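Local coordinates for protein avidin (Gallus gallus, PDB 4U46) that binds biotin in its natural form and is here an engineered variant, probably made to accept other small molecules such as sterols, at residues K49-H54 against W74-S79. Residues are numbered along the deposited sequence; the frame is centred on the assembly and turned at random.
Sequences KESPLH and WKFSES
Ser51 CA and Trp74 CA mark the closest backbone approach, 5.4 Å apart, where the loop 74-79 turns away from strand 48-57. Lys49 CA and Phe76 CA are 7.8 Å apart. Pro52 still pairs through its backbone with Asn73, the last residue of strand 67-73. Beyond it a side chain takes over from the backbone: Lys75 N donates to Ser51 OG over 3.0 Å, with an N-H...O angle of 152°. Ser51 OG lies beside its own backbone N (chi1 -75°), on the side of the loop. Ser51 OG also rests obliquely against both rings, 3.7 Å from Trp74 CE3 and close to Phe76 CE2. Replacing Ser51 by an alanine would probably leave Lys75 N without its acceptor and remove the atom that rests against both rings. Trp74 NE1 is hydrogen-bonded to Thr81 OG1 on strand 80-89, which ties the far side of the indole. The Lys75 chain runs back over the strand. Lys75 CD lies 3.7 Å from Pro52 CD, the two side chains crossing at about a right angle, and also packs near Glu50 O. Lys75 NZ reaches Glu50 OE2 in a long salt bridge of 3.8 Å. Phe76 meets the aliphatic part of Lys49: Lys49 CB lies 3.5 Å from Phe76 CD2, and Lys49 CG is close to the same atom. The polar end of Lys49 leads away from the loop. Farther along, Ser77 OG accepts from Ser79 N in an ST turn, and Glu78 forms a salt bridge with Arg63 of a second subunit. The arrangement is a beta-hairpin connection at one end of the eight-stranded antiparallel barrel of the avidin fold, its first residues folded against the neighbouring strand.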
ATOM      1  N   LYS A  49      25.978   0.712  -2.393  1.00 37.28           N
ATOM      2  CA  LYS A  49      25.732  -0.356  -3.374  1.00 39.97           C
ATOM      3  C   LYS A  49      24.909   0.139  -4.590  1.00 40.42           C
ATOM      4  O   LYS A  49      24.016   0.955  -4.437  1.00 31.35           O
ATOM      5  CB  LYS A  49      24.989  -1.537  -2.732  1.00 42.13           C
ATOM      6  CG  LYS A  49      25.830  -2.412  -1.815  1.00 48.25           C
ATOM      7  CD  LYS A  49      27.077  -2.947  -2.522  1.00 51.59           C
ATOM      8  CE  LYS A  49      27.837  -3.943  -1.670  1.00 54.16           C
ATOM      9  NZ  LYS A  49      28.223  -3.366  -0.350  1.00 56.66           N
ATOM     10  N   GLU A  50      25.221  -0.433  -5.751  1.00 40.53           N
ATOM     11  CA  GLU A  50      24.681  -0.089  -7.062  1.00 43.82           C
ATOM     12  C   GLU A  50      23.820  -1.280  -7.535  1.00 42.45           C
ATOM     13  O   GLU A  50      24.195  -2.427  -7.308  1.00 41.85           O
ATOM     14  CB  GLU A  50      25.841   0.125  -8.038  1.00 49.75           C
ATOM     15  CG  GLU A  50      26.845  -1.065  -8.177  1.00 60.77           C
ATOM     16  CD  GLU A  50      27.609  -1.464  -6.882  1.00 60.33           C
ATOM     17  OE1 GLU A  50      27.946  -0.585  -6.068  1.00 65.95           O
ATOM     18  OE2 GLU A  50      27.881  -2.666  -6.661  1.00 61.05           O
ATOM     19  N   SER A  51      22.656  -1.026  -8.133  1.00 31.01           N
ATOM     20  CA  SER A  51      21.824  -2.090  -8.621  1.00 26.45           C
ATOM     21  C   SER A  51      21.099  -1.654  -9.913  1.00 26.41           C
ATOM     22  O   SER A  51      20.736  -0.480 -10.078  1.00 28.07           O
ATOM     23  CB  SER A  51      20.796  -2.518  -7.591  1.00 27.43           C
ATOM     24  OG  SER A  51      21.319  -3.295  -6.515  1.00 28.89           O
ATOM     25  N   PRO A  52      20.879  -2.585 -10.818  1.00 23.17           N
ATOM     26  CA  PRO A  52      20.184  -2.171 -12.026  1.00 24.42           C
ATOM     27  C   PRO A  52      18.683  -1.931 -11.805  1.00 21.10           C
ATOM     28  O   PRO A  52      18.030  -2.618 -10.982  1.00 19.99           O
ATOM     29  CB  PRO A  52      20.457  -3.336 -13.016  1.00 24.14           C
ATOM     30  CG  PRO A  52      20.591  -4.531 -12.120  1.00 26.18           C
ATOM     31  CD  PRO A  52      21.201  -4.026 -10.823  1.00 25.75           C
ATOM     32  N   LEU A  53      18.143  -0.984 -12.571  1.00 21.66           N
ATOM     33  CA  LEU A  53      16.681  -0.813 -12.703  1.00 22.22           C
ATOM     34  C   LEU A  53      16.243  -0.854 -14.189  1.00 21.54           C
ATOM     35  O   LEU A  53      17.004  -0.460 -15.106  1.00 19.85           O
ATOM     36  CB  LEU A  53      16.162   0.482 -11.965  1.00 21.99           C
ATOM     37  CG  LEU A  53      16.595   1.810 -12.576  1.00 22.96           C
ATOM     38  CD1 LEU A  53      15.550   2.228 -13.599  1.00 24.61           C
ATOM     39  CD2 LEU A  53      16.819   2.955 -11.576  1.00 26.06           C
ATOM     40  N   HIS A  54      15.023  -1.315 -14.392  1.00 21.00           N
ATOM     41  CA  HIS A  54      14.341  -1.314 -15.701  1.00 24.00           C
ATOM     42  C   HIS A  54      12.887  -0.892 -15.578  1.00 19.82           C
ATOM     43  O   HIS A  54      12.162  -1.414 -14.726  1.00 18.44           O
ATOM     44  CB  HIS A  54      14.318  -2.736 -16.291  1.00 26.57           C
ATOM     45  CG  HIS A  54      15.661  -3.369 -16.264  1.00 33.36           C
ATOM     46  ND1 HIS A  54      16.578  -3.182 -17.279  1.00 37.57           N
ATOM     47  CD2 HIS A  54      16.308  -4.042 -15.282  1.00 35.73           C
ATOM     48  CE1 HIS A  54      17.701  -3.815 -16.970  1.00 40.51           C
ATOM     49  NE2 HIS A  54      17.565  -4.346 -15.765  1.00 43.46           N
ATOM     50  N   TRP A  74      17.675  -5.876  -6.925  1.00 23.50           N
ATOM     51  CA  TRP A  74      18.736  -5.593  -5.926  1.00 25.11           C
ATOM     52  C   TRP A  74      19.848  -6.655  -6.060  1.00 27.07           C
ATOM     53  O   TRP A  74      19.549  -7.806  -6.238  1.00 25.37           O
ATOM     54  CB  TRP A  74      18.193  -5.617  -4.510  1.00 26.38           C
ATOM     55  CG  TRP A  74      17.176  -4.542  -4.235  1.00 25.41           C
ATOM     56  CD1 TRP A  74      15.869  -4.722  -3.988  1.00 23.86           C
ATOM     57  CD2 TRP A  74      17.411  -3.155  -4.177  1.00 26.73           C
ATOM     58  NE1 TRP A  74      15.250  -3.541  -3.798  1.00 23.34           N
ATOM     59  CE2 TRP A  74      16.171  -2.541  -3.907  1.00 24.91           C
ATOM     60  CE3 TRP A  74      18.545  -2.355  -4.336  1.00 25.96           C
ATOM     61  CZ2 TRP A  74      16.032  -1.173  -3.797  1.00 25.97           C
ATOM     62  CZ3 TRP A  74      18.416  -1.023  -4.221  1.00 28.56           C
ATOM     63  CH2 TRP A  74      17.163  -0.419  -3.950  1.00 28.50           C
ATOM     64  N   LYS A  75      21.095  -6.213  -6.111  1.00 31.20           N
ATOM     65  CA  LYS A  75      22.226  -7.108  -6.414  1.00 36.77           C
ATOM     66  C   LYS A  75      22.838  -7.707  -5.143  1.00 35.64           C
ATOM     67  O   LYS A  75      23.587  -8.671  -5.227  1.00 30.67           O
ATOM     68  CB  LYS A  75      23.319  -6.359  -7.167  1.00 39.86           C
ATOM     69  CG  LYS A  75      23.201  -6.419  -8.671  1.00 48.49           C
ATOM     70  CD  LYS A  75      24.273  -5.539  -9.326  1.00 54.00           C
ATOM     71  CE  LYS A  75      25.659  -6.158  -9.254  1.00 58.29           C
ATOM     72  NZ  LYS A  75      26.716  -5.111  -9.338  1.00 62.40           N
ATOM     73  N   PHE A  76      22.465  -7.149  -3.997  1.00 32.40           N
ATOM     74  CA  PHE A  76      22.963  -7.572  -2.696  1.00 31.76           C
ATOM     75  C   PHE A  76      21.887  -8.191  -1.796  1.00 29.52           C
ATOM     76  O   PHE A  76      22.119  -8.458  -0.631  1.00 25.94           O
ATOM     77  CB  PHE A  76      23.610  -6.356  -2.028  1.00 34.50           C
ATOM     78  CG  PHE A  76      22.663  -5.180  -1.856  1.00 33.60           C
ATOM     79  CD1 PHE A  76      21.728  -5.161  -0.836  1.00 35.51           C
ATOM     80  CD2 PHE A  76      22.690  -4.114  -2.742  1.00 39.00           C
ATOM     81  CE1 PHE A  76      20.831  -4.094  -0.701  1.00 36.88           C
ATOM     82  CE2 PHE A  76      21.803  -3.054  -2.616  1.00 36.12           C
ATOM     83  CZ  PHE A  76      20.876  -3.042  -1.584  1.00 37.06           C
ATOM     84  N   SER A  77      20.718  -8.487  -2.352  1.00 23.74           N
ATOM     85  CA  SER A  77      19.603  -8.958  -1.591  1.00 22.87           C
ATOM     86  C   SER A  77      18.774  -9.921  -2.462  1.00 21.23           C
ATOM     87  O   SER A  77      18.842  -9.825  -3.684  1.00 22.91           O
ATOM     88  CB  SER A  77      18.769  -7.715  -1.170  1.00 22.37           C
ATOM     89  OG  SER A  77      17.536  -8.129  -0.618  1.00 22.54           O
ATOM     90  N   GLU A  78      17.994 -10.805  -1.844  1.00 21.35           N
ATOM     91  CA  GLU A  78      16.988 -11.638  -2.521  1.00 24.24           C
ATOM     92  C   GLU A  78      15.634 -10.926  -2.873  1.00 21.22           C
ATOM     93  O   GLU A  78      14.725 -11.522  -3.502  1.00 19.33           O
ATOM     94  CB  GLU A  78      16.670 -12.894  -1.708  1.00 27.35           C
ATOM     95  CG  GLU A  78      17.846 -13.861  -1.565  1.00 30.27           C
ATOM     96  CD  GLU A  78      17.539 -15.084  -0.694  1.00 32.75           C
ATOM     97  OE1 GLU A  78      16.381 -15.334  -0.290  1.00 40.79           O
ATOM     98  OE2 GLU A  78      18.474 -15.837  -0.406  1.00 35.66           O
ATOM     99  N   SER A  79      15.554  -9.684  -2.448  1.00 19.57           N
ATOM    100  CA  SER A  79      14.356  -8.855  -2.534  1.00 20.09           C
ATOM    101  C   SER A  79      14.267  -8.153  -3.893  1.00 19.22           C
ATOM    102  O   SER A  79      15.271  -8.017  -4.642  1.00 18.83           O
ATOM    103  CB  SER A  79      14.427  -7.770  -1.404  1.00 20.19           C
ATOM    104  OG  SER A  79      14.253  -8.383  -0.115  1.00 23.38           O
TER